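Local coordinates for protein hydrolase, haloacid dehalogenase-like family (PDB 3S6J) that forms the haloacid dehalogenase-like hydrolase part of a longer protein, holds a calcium ion at an acidic site and probably acts as a sugar phosphatase, at residues T7-L13 with L108-T114; I135-T139 with A155-I160; K147-F153 with D176-R182. All coordinates share one frame; numbering follows the deposited sequence.

Interaction 1 of 3, residues T7-L13 with L108-T114; sequences TSFIFDL and LKWCIAT. With CA (calcium ion), chain M.
Phe9 and Phe11 stand beside Trp110 and Ile112 on neighbouring parallel strands, 8-11 and 110-113, in the Rossmann-like sheet of the haloacid dehalogenase fold. Four backbone bonds join the strands, from Phe9 N to Lys109 O at 2.7 Å through the Cys111 N-Phe9 O and Phe11 N-Cys111 O pairs to Ala113 N and Phe11 O at 2.8 Å. Packing is tight on the aromatic face: Phe9 CB lies 3.6 Å from Trp110 CB, and Trp110 CB meets the Phe11 ring at its edge, in plane, 3.8 Å from CE2. With CG set between backbone N and carbonyl carbon (chi1 58°), the indole itself leads away. On the other face Ile10 CG2 rests 3.7 Å from Ala113 CB, a methyl small enough to fit under a helix. The loose side is at Lys109, whose CD passes Ser8 OG at 3.8 Å before its chain runs outward on the exposed side. At the strands' opposite end Asp12 OD2 binds the calcium ion at 2.5 Å and hydrogen-bonds Thr16 OG1; three waters, Asp14 O and Asp172 OD1 complete the site, which matches the family's DxDx(T/V) motif. Helix 96-105 packs on Phe11 and Trp110, helix 151-160 covers Ile10 and Cys111, and strand 167-171 pairs with the far edge of strand 8-11.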
loop_
_atom_site.group_PDB
_atom_site.type_symbol
_atom_site.label_atom_id
_atom_site.label_comp_id
_atom_site.label_asym_id
_atom_site.label_seq_id
_atom_site.Cartn_x
_atom_site.Cartn_y
_atom_site.Cartn_z
ATOM N N THR E 7 5.387 -31.201 4.743
ATOM C CA THR E 7 4.760 -29.944 5.110
ATOM C C THR E 7 3.329 -29.839 4.581
ATOM O O THR E 7 3.040 -30.258 3.451
ATOM C CB THR E 7 5.587 -28.752 4.598
ATOM O OG1 THR E 7 6.812 -28.683 5.343
ATOM C CG2 THR E 7 4.807 -27.444 4.775
ATOM N N SER E 8 2.443 -29.308 5.418
ATOM C CA SER E 8 1.079 -28.958 5.017
ATOM C C SER E 8 0.945 -27.432 4.968
ATOM O O SER E 8 1.615 -26.723 5.727
ATOM C CB SER E 8 0.060 -29.568 5.983
ATOM O OG SER E 8 0.108 -30.982 5.933
ATOM N N PHE E 9 0.087 -26.929 4.083
ATOM C CA PHE E 9 0.110 -25.516 3.731
ATOM C C PHE E 9 -1.189 -24.780 4.025
ATOM O O PHE E 9 -2.268 -25.178 3.572
ATOM C CB PHE E 9 0.462 -25.347 2.252
ATOM C CG PHE E 9 1.880 -25.715 1.919
ATOM C CD1 PHE E 9 2.272 -27.050 1.851
ATOM C CD2 PHE E 9 2.824 -24.733 1.666
ATOM C CE1 PHE E 9 3.592 -27.394 1.538
ATOM C CE2 PHE E 9 4.139 -25.068 1.357
ATOM C CZ PHE E 9 4.524 -26.401 1.296
ATOM N N ILE E 10 -1.080 -23.686 4.772
ATOM C CA ILE E 10 -2.230 -22.816 5.008
ATOM C C ILE E 10 -2.021 -21.471 4.315
ATOM O O ILE E 10 -1.152 -20.690 4.703
ATOM C CB ILE E 10 -2.492 -22.597 6.502
ATOM C CG1 ILE E 10 -2.611 -23.944 7.220
ATOM C CG2 ILE E 10 -3.751 -21.799 6.668
ATOM C CD1 ILE E 10 -2.653 -23.852 8.741
ATOM N N PHE E 11 -2.812 -21.219 3.277
ATOM C CA PHE E 11 -2.647 -20.027 2.466
ATOM C C PHE E 11 -3.672 -18.963 2.847
ATOM O O PHE E 11 -4.864 -19.253 2.985
ATOM C CB PHE E 11 -2.853 -20.357 0.990
ATOM C CG PHE E 11 -1.720 -21.113 0.350
ATOM C CD1 PHE E 11 -0.639 -20.440 -0.191
ATOM C CD2 PHE E 11 -1.765 -22.489 0.241
ATOM C CE1 PHE E 11 0.382 -21.138 -0.813
ATOM C CE2 PHE E 11 -0.743 -23.191 -0.373
ATOM C CZ PHE E 11 0.335 -22.520 -0.892
ATOM N N ASP E 12 -3.212 -17.733 3.021
ATOM C CA ASP E 12 -4.128 -16.609 3.004
ATOM C C ASP E 12 -4.592 -16.428 1.544
ATOM O O ASP E 12 -4.014 -17.032 0.632
ATOM C CB ASP E 12 -3.437 -15.358 3.528
ATOM C CG ASP E 12 -4.245 -14.112 3.273
ATOM O OD1 ASP E 12 -5.317 -13.968 3.884
ATOM O OD2 ASP E 12 -3.806 -13.284 2.451
ATOM N N LEU E 13 -5.626 -15.619 1.307
ATOM C CA LEU E 13 -6.169 -15.502 -0.053
ATOM C C LEU E 13 -5.936 -14.129 -0.681
ATOM O O LEU E 13 -5.088 -13.958 -1.560
ATOM C CB LEU E 13 -7.657 -15.856 -0.053
ATOM C CG LEU E 13 -8.419 -15.879 -1.385
ATOM C CD1 LEU E 13 -7.687 -16.697 -2.467
ATOM C CD2 LEU E 13 -9.839 -16.418 -1.152
ATOM N N LEU E 108 1.104 -32.751 -1.414
ATOM C CA LEU E 108 1.160 -31.869 -0.247
ATOM C C LEU E 108 -0.217 -31.262 0.001
ATOM O O LEU E 108 -0.852 -30.762 -0.925
ATOM C CB LEU E 108 2.207 -30.769 -0.453
ATOM C CG LEU E 108 3.611 -31.305 -0.791
ATOM C CD1 LEU E 108 4.524 -30.203 -1.320
ATOM C CD2 LEU E 108 4.235 -32.005 0.410
ATOM N N LYS E 109 -0.676 -31.319 1.249
ATOM C CA LYS E 109 -1.998 -30.826 1.614
ATOM C C LYS E 109 -1.985 -29.317 1.860
ATOM O O LYS E 109 -1.064 -28.796 2.497
ATOM C CB LYS E 109 -2.487 -31.504 2.893
ATOM C CG LYS E 109 -2.402 -33.015 2.917
ATOM C CD LYS E 109 -2.314 -33.490 4.371
ATOM C CE LYS E 109 -2.825 -34.914 4.570
ATOM N NZ LYS E 109 -1.889 -35.969 4.058
ATOM N N TRP E 110 -3.019 -28.625 1.380
ATOM C CA TRP E 110 -3.162 -27.194 1.641
ATOM C C TRP E 110 -4.604 -26.784 1.871
ATOM O O TRP E 110 -5.543 -27.400 1.361
ATOM C CB TRP E 110 -2.568 -26.346 0.515
ATOM C CG TRP E 110 -3.163 -26.625 -0.840
ATOM C CD1 TRP E 110 -2.730 -27.546 -1.745
ATOM C CD2 TRP E 110 -4.301 -25.984 -1.433
ATOM N NE1 TRP E 110 -3.518 -27.516 -2.864
ATOM C CE2 TRP E 110 -4.491 -26.566 -2.701
ATOM C CE3 TRP E 110 -5.175 -24.972 -1.017
ATOM C CZ2 TRP E 110 -5.518 -26.167 -3.568
ATOM C CZ3 TRP E 110 -6.200 -24.572 -1.879
ATOM C CH2 TRP E 110 -6.358 -25.174 -3.140
ATOM N N CYS E 111 -4.761 -25.723 2.646
ATOM C CA CYS E 111 -6.062 -25.162 2.936
ATOM C C CYS E 111 -5.985 -23.650 2.808
ATOM O O CYS E 111 -4.948 -23.049 3.085
ATOM C CB CYS E 111 -6.496 -25.540 4.351
ATOM S SG CYS E 111 -8.202 -25.107 4.745
ATOM N N ILE E 112 -7.083 -23.032 2.380
ATOM C CA ILE E 112 -7.127 -21.581 2.326
ATOM C C ILE E 112 -7.776 -21.094 3.602
ATOM O O ILE E 112 -8.693 -21.729 4.108
ATOM C CB ILE E 112 -7.835 -21.071 1.061
ATOM C CG1 ILE E 112 -6.875 -21.191 -0.124
ATOM C CG2 ILE E 112 -8.324 -19.630 1.248
ATOM C CD1 ILE E 112 -7.544 -21.081 -1.477
ATOM N N ALA E 113 -7.253 -20.001 4.151
ATOM C CA ALA E 113 -7.758 -19.442 5.408
ATOM C C ALA E 113 -7.801 -17.922 5.323
ATOM O O ALA E 113 -6.752 -17.265 5.282
ATOM C CB ALA E 113 -6.899 -19.891 6.585
ATOM N N THR E 114 -9.022 -17.376 5.303
ATOM C CA THR E 114 -9.250 -15.950 5.066
ATOM C C THR E 114 -10.144 -15.318 6.144
ATOM O O THR E 114 -11.072 -15.960 6.645
ATOM C CB THR E 114 -9.874 -15.713 3.649
ATOM O OG1 THR E 114 -10.165 -14.322 3.474
ATOM C CG2 THR E 114 -11.168 -16.513 3.471
HETATM CA CA CA M . -4.391 -10.918 3.096
HETATM O O HOH W 1 -4.189 -11.239 5.490
HETATM O O HOH W 2 -6.765 -10.152 3.622
HETATM O O HOH W 3 -3.954 -8.293 3.325
#

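Interaction 2 of 3, residues I135-T139 with A155-I160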
loop_
_atom_site.group_PDB
_atom_site.type_symbol
_atom_site.label_atom_id
_atom_site.label_comp_id
_atom_site.label_asym_id
_atom_site.label_seq_id
_atom_site.Cartn_x
_atom_site.Cartn_y
_atom_site.Cartn_z
ATOM N N ILE E 135 -12.882 -27.070 -2.706
ATOM C CA ILE E 135 -11.530 -27.027 -2.136
ATOM C C ILE E 135 -11.536 -27.023 -0.612
ATOM O O ILE E 135 -12.592 -27.016 0.021
ATOM C CB ILE E 135 -10.759 -25.765 -2.572
ATOM C CG1 ILE E 135 -11.602 -24.514 -2.302
ATOM C CG2 ILE E 135 -10.348 -25.856 -4.037
ATOM C CD1 ILE E 135 -10.810 -23.229 -2.270
ATOM N N ASN E 136 -10.339 -27.022 -0.033
ATOM C CA ASN E 136 -10.174 -26.850 1.404
ATOM C C ASN E 136 -10.043 -25.373 1.749
ATOM O O ASN E 136 -9.035 -24.736 1.439
ATOM C CB ASN E 136 -8.933 -27.606 1.883
ATOM C CG ASN E 136 -9.159 -29.107 1.988
ATOM O OD1 ASN E 136 -10.294 -29.585 2.066
ATOM N ND2 ASN E 136 -8.073 -29.855 2.020
ATOM N N ILE E 137 -11.071 -24.823 2.378
ATOM C CA ILE E 137 -11.067 -23.413 2.737
ATOM C C ILE E 137 -11.848 -23.151 4.018
ATOM O O ILE E 137 -12.876 -23.779 4.278
ATOM C CB ILE E 137 -11.635 -22.531 1.603
ATOM C CG1 ILE E 137 -11.659 -21.062 2.030
ATOM C CG2 ILE E 137 -13.035 -22.989 1.209
ATOM C CD1 ILE E 137 -11.966 -20.109 0.894
ATOM N N VAL E 138 -11.332 -22.226 4.821
ATOM C CA VAL E 138 -12.015 -21.751 6.016
ATOM C C VAL E 138 -12.224 -20.252 5.880
ATOM O O VAL E 138 -11.329 -19.536 5.429
ATOM C CB VAL E 138 -11.193 -22.038 7.287
ATOM C CG1 VAL E 138 -11.792 -21.336 8.465
ATOM C CG2 VAL E 138 -11.148 -23.528 7.554
ATOM N N THR E 139 -13.413 -19.783 6.248
ATOM C CA THR E 139 -13.716 -18.360 6.202
ATOM C C THR E 139 -14.105 -17.834 7.579
ATOM O O THR E 139 -14.258 -18.597 8.534
ATOM C CB THR E 139 -14.840 -18.042 5.174
ATOM O OG1 THR E 139 -16.101 -18.530 5.656
ATOM C CG2 THR E 139 -14.541 -18.696 3.857
ATOM N N ALA E 155 -8.490 -24.099 12.528
ATOM C CA ALA E 155 -9.580 -24.744 11.804
ATOM C C ALA E 155 -9.080 -25.308 10.479
ATOM O O ALA E 155 -9.529 -26.356 10.036
ATOM C CB ALA E 155 -10.745 -23.772 11.578
ATOM N N ALA E 156 -8.135 -24.606 9.863
ATOM C CA ALA E 156 -7.537 -25.039 8.610
ATOM C C ALA E 156 -6.648 -26.265 8.809
ATOM O O ALA E 156 -6.741 -27.232 8.052
ATOM C CB ALA E 156 -6.746 -23.911 7.983
ATOM N N ALA E 157 -5.789 -26.231 9.825
ATOM C CA ALA E 157 -4.937 -27.385 10.103
ATOM C C ALA E 157 -5.830 -28.588 10.342
ATOM O O ALA E 157 -5.538 -29.701 9.910
ATOM C CB ALA E 157 -4.052 -27.132 11.309
ATOM N N LYS E 158 -6.932 -28.346 11.040
ATOM C CA LYS E 158 -7.894 -29.391 11.345
ATOM C C LYS E 158 -8.584 -29.910 10.085
ATOM O O LYS E 158 -8.774 -31.109 9.920
ATOM C CB LYS E 158 -8.925 -28.856 12.327
ATOM C CG LYS E 158 -9.583 -29.902 13.164
ATOM C CD LYS E 158 -10.574 -29.255 14.106
ATOM C CE LYS E 158 -11.851 -28.814 13.369
ATOM N NZ LYS E 158 -11.593 -27.946 12.173
ATOM N N LYS E 159 -8.948 -29.017 9.180
ATOM C CA LYS E 159 -9.644 -29.458 7.982
ATOM C C LYS E 159 -8.795 -30.355 7.083
ATOM O O LYS E 159 -9.332 -31.181 6.341
ATOM C CB LYS E 159 -10.191 -28.275 7.183
ATOM C CG LYS E 159 -10.681 -28.665 5.785
ATOM C CD LYS E 159 -11.640 -27.640 5.230
ATOM C CE LYS E 159 -12.906 -27.581 6.060
ATOM N NZ LYS E 159 -13.886 -26.649 5.441
ATOM N N ILE E 160 -7.476 -30.195 7.138
ATOM C CA ILE E 160 -6.607 -30.965 6.262
ATOM C C ILE E 160 -5.905 -32.116 6.981
ATOM O O ILE E 160 -5.135 -32.857 6.369
ATOM C CB ILE E 160 -5.593 -30.074 5.480
ATOM C CG1 ILE E 160 -4.759 -29.209 6.428
ATOM C CG2 ILE E 160 -6.327 -29.209 4.461
ATOM C CD1 ILE E 160 -3.791 -28.278 5.702
#
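Lys159 reaches from helix 151-160 across strand 137-138, at the outer edge of the Rossmann-like sheet. The helix belongs to the beta-alpha-beta crossover that leaves this strand and returns to the sheet at strand 167-171, on the far side of strands 110-113 and 8-11. CB of Lys159 starts the chain toward the strand, and CG, held anti to the backbone N (chi1 168°), crosses the Asn136 amide obliquely, 3.9 Å from OD1. CD continues past the same amide and reaches 4.0 Å from Ile137 N. A bend at chi3 (-65°) then turns CE toward the Ile137 carbonyl, and NZ donates to Ile137 O at 3.3 Å. This is a long bond, and the amine approaches from above, 38° out of the carbonyl plane. Lysine suits the place because its flexible methylene chain can lie against the strand while its amine serves a carbonyl turned away from strand 110-113; the neighbouring Asn136 and Val138 have their backbone bonds on the inner side, with Ile112.

Asn136 sits at the partly exposed end of the contact, where its polar amide can border both lysine and hydrocarbon. It crosses Ile160 obliquely, with CG 3.8 Å from Ile160 CG2. That same isoleucine side chain also touches Cys111 and Ser8, reaching inward over strands 110-113 and 8-11. Farther along, the contact becomes apolar. Alanines at 155 and 156 bring the helix backbone close to the strand, and the branched valine packs against them. Both Val138 methyls touch Ala155, CG1 and CG2 each lying 4.1 Å from its CB, and CG2 also comes within 3.9 Å of Ala156 N.

Interaction 3 of 3, residues K147-F153 with D176-R182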
loop_
_atom_site.group_PDB
_atom_site.type_symbol
_atom_site.label_atom_id
_atom_site.label_comp_id
_atom_site.label_asym_id
_atom_site.label_seq_id
_atom_site.Cartn_x
_atom_site.Cartn_y
_atom_site.Cartn_z
ATOM N N LYS E 147 -8.325 -13.100 11.970
ATOM C CA LYS E 147 -6.942 -12.765 12.237
ATOM C C LYS E 147 -6.866 -11.438 12.991
ATOM O O LYS E 147 -7.697 -10.550 12.790
ATOM C CB LYS E 147 -6.165 -12.715 10.931
ATOM C CG LYS E 147 -6.167 -14.041 10.181
ATOM C CD LYS E 147 -5.766 -13.833 8.718
ATOM C CE LYS E 147 -6.005 -15.086 7.885
ATOM N NZ LYS E 147 -5.684 -14.873 6.446
ATOM N N PRO E 148 -5.863 -11.291 13.869
ATOM C CA PRO E 148 -4.744 -12.210 14.114
ATOM C C PRO E 148 -5.011 -13.335 15.127
ATOM O O PRO E 148 -4.054 -14.010 15.545
ATOM C CB PRO E 148 -3.694 -11.267 14.671
ATOM C CG PRO E 148 -4.537 -10.367 15.562
ATOM C CD PRO E 148 -5.681 -10.027 14.617
ATOM N N ASP E 149 -6.265 -13.525 15.546
ATOM C CA ASP E 149 -6.602 -14.698 16.339
ATOM C C ASP E 149 -6.269 -15.957 15.526
ATOM O O ASP E 149 -6.451 -15.989 14.303
ATOM C CB ASP E 149 -8.066 -14.686 16.756
ATOM C CG ASP E 149 -8.368 -15.706 17.843
ATOM O OD1 ASP E 149 -8.432 -16.922 17.527
ATOM O OD2 ASP E 149 -8.542 -15.285 19.014
ATOM N N PRO E 150 -5.720 -16.975 16.200
ATOM C CA PRO E 150 -5.255 -18.212 15.564
ATOM C C PRO E 150 -6.404 -19.096 15.076
ATOM O O PRO E 150 -6.153 -20.129 14.444
ATOM C CB PRO E 150 -4.521 -18.937 16.701
ATOM C CG PRO E 150 -4.305 -17.919 17.760
ATOM C CD PRO E 150 -5.413 -16.943 17.638
ATOM N N ASP E 151 -7.636 -18.703 15.376
ATOM C CA ASP E 151 -8.801 -19.516 15.047
ATOM C C ASP E 151 -8.781 -20.092 13.650
ATOM O O ASP E 151 -8.883 -21.310 13.480
ATOM C CB ASP E 151 -10.089 -18.721 15.236
ATOM C CG ASP E 151 -10.798 -19.077 16.520
ATOM O OD1 ASP E 151 -10.136 -19.672 17.403
ATOM O OD2 ASP E 151 -12.010 -18.773 16.638
ATOM N N LEU E 152 -8.682 -19.214 12.653
ATOM C CA LEU E 152 -8.734 -19.627 11.258
ATOM C C LEU E 152 -7.686 -20.699 10.907
ATOM O O LEU E 152 -7.980 -21.637 10.163
ATOM C CB LEU E 152 -8.570 -18.427 10.314
ATOM C CG LEU E 152 -9.756 -17.655 9.709
ATOM C CD1 LEU E 152 -11.047 -18.450 9.692
ATOM C CD2 LEU E 152 -9.963 -16.341 10.400
ATOM N N PHE E 153 -6.464 -20.544 11.406
ATOM C CA PHE E 153 -5.383 -21.435 11.009
ATOM C C PHE E 153 -5.554 -22.795 11.654
ATOM O O PHE E 153 -5.245 -23.823 11.054
ATOM C CB PHE E 153 -4.019 -20.833 11.358
ATOM C CG PHE E 153 -3.679 -19.589 10.563
ATOM C CD1 PHE E 153 -4.302 -19.335 9.351
ATOM C CD2 PHE E 153 -2.727 -18.690 11.016
ATOM C CE1 PHE E 153 -3.992 -18.199 8.615
ATOM C CE2 PHE E 153 -2.409 -17.554 10.277
ATOM C CZ PHE E 153 -3.046 -17.311 9.082
ATOM N N ASP E 176 -1.498 -12.202 9.363
ATOM C CA ASP E 176 -1.241 -13.626 9.090
ATOM C C ASP E 176 -0.060 -14.138 9.899
ATOM O O ASP E 176 -0.094 -15.245 10.433
ATOM C CB ASP E 176 -0.913 -13.866 7.599
ATOM C CG ASP E 176 -2.078 -13.559 6.672
ATOM O OD1 ASP E 176 -2.034 -12.498 6.022
ATOM O OD2 ASP E 176 -3.024 -14.375 6.568
HETATM N N MSE E 177 0.997 -13.332 9.962
HETATM C CA MSE E 177 2.211 -13.711 10.667
HETATM C C MSE E 177 1.976 -13.775 12.174
HETATM O O MSE E 177 2.381 -14.731 12.835
HETATM C CB MSE E 177 3.357 -12.743 10.339
HETATM C CG MSE E 177 3.784 -12.736 8.875
HETATM SE SE MSE E 177 4.197 -14.553 8.234
HETATM C CE MSE E 177 2.539 -14.916 7.292
ATOM N N LEU E 178 1.322 -12.741 12.693
ATOM C CA LEU E 178 0.892 -12.701 14.078
ATOM C C LEU E 178 0.072 -13.956 14.442
ATOM O O LEU E 178 0.412 -14.677 15.395
ATOM C CB LEU E 178 0.086 -11.417 14.326
ATOM C CG LEU E 178 0.736 -10.243 15.088
ATOM C CD1 LEU E 178 2.239 -10.197 15.035
ATOM C CD2 LEU E 178 0.151 -8.906 14.673
ATOM N N ALA E 179 -0.986 -14.239 13.676
ATOM C CA ALA E 179 -1.773 -15.432 13.946
ATOM C C ALA E 179 -0.933 -16.711 13.835
ATOM O O ALA E 179 -1.151 -17.678 14.570
ATOM C CB ALA E 179 -2.992 -15.497 13.033
ATOM N N ALA E 180 0.020 -16.729 12.908
ATOM C CA ALA E 180 0.824 -17.929 12.719
ATOM C C ALA E 180 1.629 -18.174 13.987
ATOM O O ALA E 180 1.662 -19.287 14.510
ATOM C CB ALA E 180 1.738 -17.799 11.508
ATOM N N ARG E 181 2.296 -17.127 14.460
ATOM C CA ARG E 181 3.138 -17.217 15.640
ATOM C C ARG E 181 2.319 -17.534 16.908
ATOM O O ARG E 181 2.782 -18.233 17.798
ATOM C CB ARG E 181 3.932 -15.921 15.812
ATOM C CG ARG E 181 4.957 -15.648 14.717
ATOM C CD ARG E 181 5.862 -16.862 14.512
ATOM N NE ARG E 181 6.371 -17.301 15.797
ATOM C CZ ARG E 181 6.636 -18.554 16.146
ATOM N NH1 ARG E 181 6.459 -19.562 15.299
ATOM N NH2 ARG E 181 7.079 -18.783 17.379
ATOM N N ARG E 182 1.097 -17.021 16.975
ATOM C CA ARG E 182 0.227 -17.267 18.132
ATOM C C ARG E 182 -0.165 -18.726 18.305
ATOM O O ARG E 182 -0.385 -19.170 19.425
ATOM C CB ARG E 182 -0.989 -16.361 18.103
ATOM C CG ARG E 182 -0.717 -15.012 18.766
ATOM C CD ARG E 182 -1.798 -13.975 18.492
ATOM N NE ARG E 182 -3.039 -14.315 19.182
ATOM C CZ ARG E 182 -4.126 -13.553 19.192
ATOM N NH1 ARG E 182 -4.144 -12.405 18.533
ATOM N NH2 ARG E 182 -5.208 -13.955 19.846
#
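Arg182 spreads its guanidinium over the turn that leads into helix 151-160, one face lying above Pro148 O, Asp149 N and Pro150 CD. A bend at chi3 (70°) folds the chain back over the turn, and Pro150 CG packs 3.7 Å from Arg182 CB. The charge finds a partner in Asp149, but loosely: OD2 and Arg182 NH2 form a long salt bridge of 3.7 Å, with the two flat groups 65° apart. The other oxygen, Asp149 OD1, makes a capping bond in the turn leading into the helix, accepting from Asp151 N at 2.9 Å on its anti lone pair.

Behind this outer layer the fit is closer. The Lys147-Pro148 peptide is cis, and Pro148 O comes 3.1 Å from Ala179 CB; alanine's lone methyl lets the helix come this close to the turn. The same methyl lies 3.5 Å from Phe153 CE2. The Phe153 ring turns its edge to helix 174-182, meeting Asp176 O (3.3 Å from CE2) and Ala180 N in the ring plane.

At the inner end the extended Lys147 chain delivers NZ to Asp176 OD2, a salt bridge of 2.7 Å met on the syn side, 21° out of the carboxylate plane. Lys147 NZ also bridges to Asp12 OD1, and Asp176 OD1 accepts from Ala173 N, which helps to fix its carboxylate. These positions are consistent with the lysine and the acidic motif that flank the metal site in haloacid dehalogenase enzymes. Beneath them strand 167-171 leads toward helix 174-182, and its Val169 is touched by both Phe153 and Ala180, seating the two helices side by side on the sheet.

In the fold
Interactions 1 and 2 share the sheet: their centres are 8 Å apart, and strand 110-113 passes from one to the other, with Ile112 N 2.8 Å from Asn136 O. Interaction 3 meets interaction 1 at the metal site. There Lys147 NZ joins Asp12 OD1 at 2.7 Å and Ala113 O at 2.9 Å, tying the ends of strands 8-11 and 110-113 to the Asp176 helix, while the Asp176 side chain lies about 4 Å from the calcium ion. Interactions 2 and 3 use opposite ends of helix 151-160 and touch where Leu152 CD1 packs 3.2 Å from Val138 CG1. Interaction 2 stays farther off, the Ile137 side chain about 12 Å from the calcium.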